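Local coordinates for phosphoribosylaminoimidazole-succinocarboxamide synthase (Saccharomyces cerevisiae, PDB 2CNQ), which catalyses the ATP-dependent joining of 4-carboxy-5-aminoimidazole ribotide and aspartate to give SAICAR in de novo purine biosynthesis, at residues Asp204-Ile212 / Glu294-Ser302. Residues are numbered along the deposited sequence; the frame is centred on the assembly and turned at random.
Sequences DYAKEKGII and EAYETLTGS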
loop_
_atom_site.group_PDB
_atom_site.type_symbol
_atom_site.label_atom_id
_atom_site.label_comp_id
_atom_site.label_asym_id
_atom_site.label_seq_id
_atom_site.Cartn_x
_atom_site.Cartn_y
_atom_site.Cartn_z
ATOM N N ASP A 204 -8.877 -11.418 -8.523
ATOM C CA ASP A 204 -9.520 -12.692 -8.748
ATOM C C ASP A 204 -9.099 -13.666 -7.687
ATOM O O ASP A 204 -9.903 -14.406 -7.169
ATOM C CB ASP A 204 -9.201 -13.201 -10.111
ATOM C CG ASP A 204 -9.908 -12.436 -11.180
ATOM O OD1 ASP A 204 -9.551 -12.664 -12.344
ATOM O OD2 ASP A 204 -10.810 -11.636 -10.871
ATOM N N TYR A 205 -7.830 -13.653 -7.346
ATOM C CA TYR A 205 -7.320 -14.503 -6.318
ATOM C C TYR A 205 -7.988 -14.198 -5.010
ATOM O O TYR A 205 -8.417 -15.078 -4.282
ATOM C CB TYR A 205 -5.817 -14.309 -6.220
ATOM C CG TYR A 205 -5.256 -14.852 -4.962
ATOM C CD1 TYR A 205 -4.972 -16.179 -4.801
ATOM C CD2 TYR A 205 -5.058 -14.006 -3.895
ATOM C CE1 TYR A 205 -4.493 -16.639 -3.593
ATOM C CE2 TYR A 205 -4.609 -14.443 -2.705
ATOM C CZ TYR A 205 -4.319 -15.768 -2.558
ATOM O OH TYR A 205 -3.883 -16.269 -1.379
ATOM N N ALA A 206 -8.034 -12.933 -4.666
ATOM C CA ALA A 206 -8.599 -12.543 -3.409
ATOM C C ALA A 206 -10.062 -12.878 -3.338
ATOM O O ALA A 206 -10.551 -13.252 -2.292
ATOM C CB ALA A 206 -8.387 -11.091 -3.170
ATOM N N LYS A 207 -10.766 -12.703 -4.439
ATOM C CA LYS A 207 -12.184 -12.939 -4.425
ATOM C C LYS A 207 -12.464 -14.364 -4.055
ATOM O O LYS A 207 -13.392 -14.634 -3.303
ATOM C CB LYS A 207 -12.808 -12.615 -5.759
ATOM C CG LYS A 207 -14.330 -12.668 -5.757
ATOM C CD LYS A 207 -14.982 -11.776 -4.754
ATOM C CE LYS A 207 -16.482 -11.683 -4.957
ATOM N NZ LYS A 207 -17.097 -13.000 -4.682
ATOM N N GLU A 208 -11.673 -15.282 -4.556
ATOM C CA GLU A 208 -11.890 -16.670 -4.247
ATOM C C GLU A 208 -11.621 -16.921 -2.786
ATOM O O GLU A 208 -12.231 -17.789 -2.198
ATOM C CB GLU A 208 -11.032 -17.526 -5.139
ATOM C CG GLU A 208 -11.295 -18.993 -5.009
ATOM C CD GLU A 208 -10.617 -19.631 -3.830
ATOM O OE1 GLU A 208 -9.590 -19.132 -3.347
ATOM O OE2 GLU A 208 -11.103 -20.689 -3.396
ATOM N N LYS A 209 -10.725 -16.160 -2.186
ATOM C CA LYS A 209 -10.485 -16.233 -0.768
ATOM C C LYS A 209 -11.551 -15.550 0.036
ATOM O O LYS A 209 -11.547 -15.694 1.247
ATOM C CB LYS A 209 -9.164 -15.594 -0.392
ATOM C CG LYS A 209 -7.946 -16.219 -0.987
ATOM C CD LYS A 209 -7.827 -17.649 -0.550
ATOM C CE LYS A 209 -6.422 -18.169 -0.786
ATOM N NZ LYS A 209 -6.359 -19.588 -0.396
ATOM N N GLY A 210 -12.421 -14.797 -0.600
ATOM C CA GLY A 210 -13.478 -14.118 0.090
ATOM C C GLY A 210 -13.294 -12.654 0.275
ATOM O O GLY A 210 -14.098 -12.069 0.968
ATOM N N ILE A 211 -12.308 -12.055 -0.350
ATOM C CA ILE A 211 -12.083 -10.637 -0.206
ATOM C C ILE A 211 -12.219 -9.996 -1.547
ATOM O O ILE A 211 -11.663 -10.438 -2.522
ATOM C CB ILE A 211 -10.776 -10.278 0.530
ATOM C CG1 ILE A 211 -11.002 -10.426 2.046
ATOM C CG2 ILE A 211 -10.365 -8.856 0.221
ATOM C CD1 ILE A 211 -9.781 -10.167 2.885
ATOM N N ILE A 212 -12.957 -8.918 -1.539
ATOM C CA ILE A 212 -13.007 -8.021 -2.661
ATOM C C ILE A 212 -11.954 -6.981 -2.453
ATOM O O ILE A 212 -11.975 -6.259 -1.479
ATOM C CB ILE A 212 -14.375 -7.380 -2.764
ATOM C CG1 ILE A 212 -15.399 -8.422 -3.181
ATOM C CG2 ILE A 212 -14.320 -6.247 -3.758
ATOM C CD1 ILE A 212 -16.806 -7.950 -3.109
ATOM N N GLU A 294 -7.107 -9.658 9.779
ATOM C CA GLU A 294 -8.072 -10.469 9.078
ATOM C C GLU A 294 -7.835 -10.410 7.596
ATOM O O GLU A 294 -7.894 -11.412 6.921
ATOM C CB GLU A 294 -9.459 -10.030 9.436
ATOM C CG GLU A 294 -10.539 -10.820 8.755
ATOM C CD GLU A 294 -10.623 -12.264 9.182
ATOM O OE1 GLU A 294 -11.467 -12.957 8.611
ATOM O OE2 GLU A 294 -9.956 -12.689 10.114
ATOM N N ALA A 295 -7.569 -9.224 7.076
ATOM C CA ALA A 295 -7.244 -9.132 5.680
ATOM C C ALA A 295 -6.037 -9.985 5.384
ATOM O O ALA A 295 -6.012 -10.710 4.416
ATOM C CB ALA A 295 -6.991 -7.724 5.283
ATOM N N TYR A 296 -5.011 -9.847 6.193
ATOM C CA TYR A 296 -3.805 -10.599 5.992
ATOM C C TYR A 296 -4.085 -12.061 5.963
ATOM O O TYR A 296 -3.625 -12.766 5.099
ATOM C CB TYR A 296 -2.814 -10.267 7.098
ATOM C CG TYR A 296 -1.625 -11.140 7.073
ATOM C CD1 TYR A 296 -1.598 -12.328 7.777
ATOM C CD2 TYR A 296 -0.531 -10.824 6.310
ATOM C CE1 TYR A 296 -0.512 -13.155 7.714
ATOM C CE2 TYR A 296 0.543 -11.646 6.240
ATOM C CZ TYR A 296 0.542 -12.808 6.941
ATOM O OH TYR A 296 1.635 -13.621 6.846
ATOM N N GLU A 297 -4.786 -12.549 6.937
ATOM C CA GLU A 297 -5.016 -13.985 7.023
ATOM C C GLU A 297 -5.830 -14.461 5.865
ATOM O O GLU A 297 -5.543 -15.501 5.310
ATOM C CB GLU A 297 -5.690 -14.308 8.337
ATOM C CG GLU A 297 -4.763 -14.103 9.489
ATOM C CD GLU A 297 -5.270 -14.627 10.793
ATOM O OE1 GLU A 297 -4.445 -15.020 11.616
ATOM O OE2 GLU A 297 -6.489 -14.629 11.002
ATOM N N THR A 298 -6.853 -13.729 5.486
ATOM C CA THR A 298 -7.698 -14.190 4.427
ATOM C C THR A 298 -6.974 -14.157 3.116
ATOM O O THR A 298 -7.050 -15.074 2.326
ATOM C CB THR A 298 -8.941 -13.406 4.367
ATOM O OG1 THR A 298 -9.575 -13.534 5.628
ATOM C CG2 THR A 298 -9.902 -13.924 3.354
ATOM N N LEU A 299 -6.258 -13.083 2.869
ATOM C CA LEU A 299 -5.577 -12.952 1.611
ATOM C C LEU A 299 -4.485 -13.953 1.463
ATOM O O LEU A 299 -4.286 -14.454 0.388
ATOM C CB LEU A 299 -5.011 -11.555 1.485
ATOM C CG LEU A 299 -6.083 -10.508 1.306
ATOM C CD1 LEU A 299 -5.488 -9.149 1.498
ATOM C CD2 LEU A 299 -6.775 -10.655 -0.031
ATOM N N THR A 300 -3.715 -14.181 2.508
ATOM C CA THR A 300 -2.571 -15.057 2.405
ATOM C C THR A 300 -2.929 -16.475 2.643
ATOM O O THR A 300 -2.186 -17.344 2.261
ATOM C CB THR A 300 -1.477 -14.692 3.369
ATOM O OG1 THR A 300 -1.908 -14.893 4.711
ATOM C CG2 THR A 300 -0.990 -13.292 3.189
ATOM N N GLY A 301 -4.041 -16.730 3.305
ATOM C CA GLY A 301 -4.364 -18.060 3.730
ATOM C C GLY A 301 -3.479 -18.538 4.827
ATOM O O GLY A 301 -3.477 -19.709 5.117
ATOM N N SER A 302 -2.724 -17.669 5.456
ATOM C CA SER A 302 -1.867 -18.041 6.530
ATOM C C SER A 302 -2.363 -17.407 7.787
ATOM O O SER A 302 -3.082 -16.443 7.763
ATOM C CB SER A 302 -0.462 -17.515 6.277
ATOM O OG SER A 302 0.163 -18.191 5.207
#
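With CG anti to the backbone N (chi1 164°), Tyr205 extends its ring across to the end of helix 282-300, where Leu299, its CG anti to the carbonyl carbon, sends CD2 back against Ala206. Two helix C-termini meet here; the axes of 204-209 and 294-300 approach to 9.1 Å, with 103° between their directions, and the first helix ends in a Schellman motif at Gly210 before strand 211-223 begins. Tyr205 OH donates to Leu299 O at 2.6 Å, close to the carbonyl plane and nearly in line with the C=O (159°). The acceptor lies in the plane of the ring, at its edge, while Lys209 CG lies over one ring face, toward the rim, and Phe67 of helix 53-67 meets the ring at a slant. A phenylalanine in place of Tyr205 would probably keep much of this packing but leave Leu299 O, in the last turn of its helix, without its hydroxyl partner. Beside this bond the contact is apolar: Leu299 CD2 sits 3.6 Å from Ala206 CB and 4.0 Å from Ile211 CG2. Phe243 of the adjacent strand 228-245 touches Ile211, Ala295 and Leu299, tying this contact to the mixed sheet. Back toward the start of helix 282-300 from Leu299, Ile211 CD1 lies 3.7 Å from Thr298 CB and 3.9 Å from Ala295 CA. The methyl CG2 of Thr298 also packs against the Schellman turn, 3.2 Å from Lys209 O.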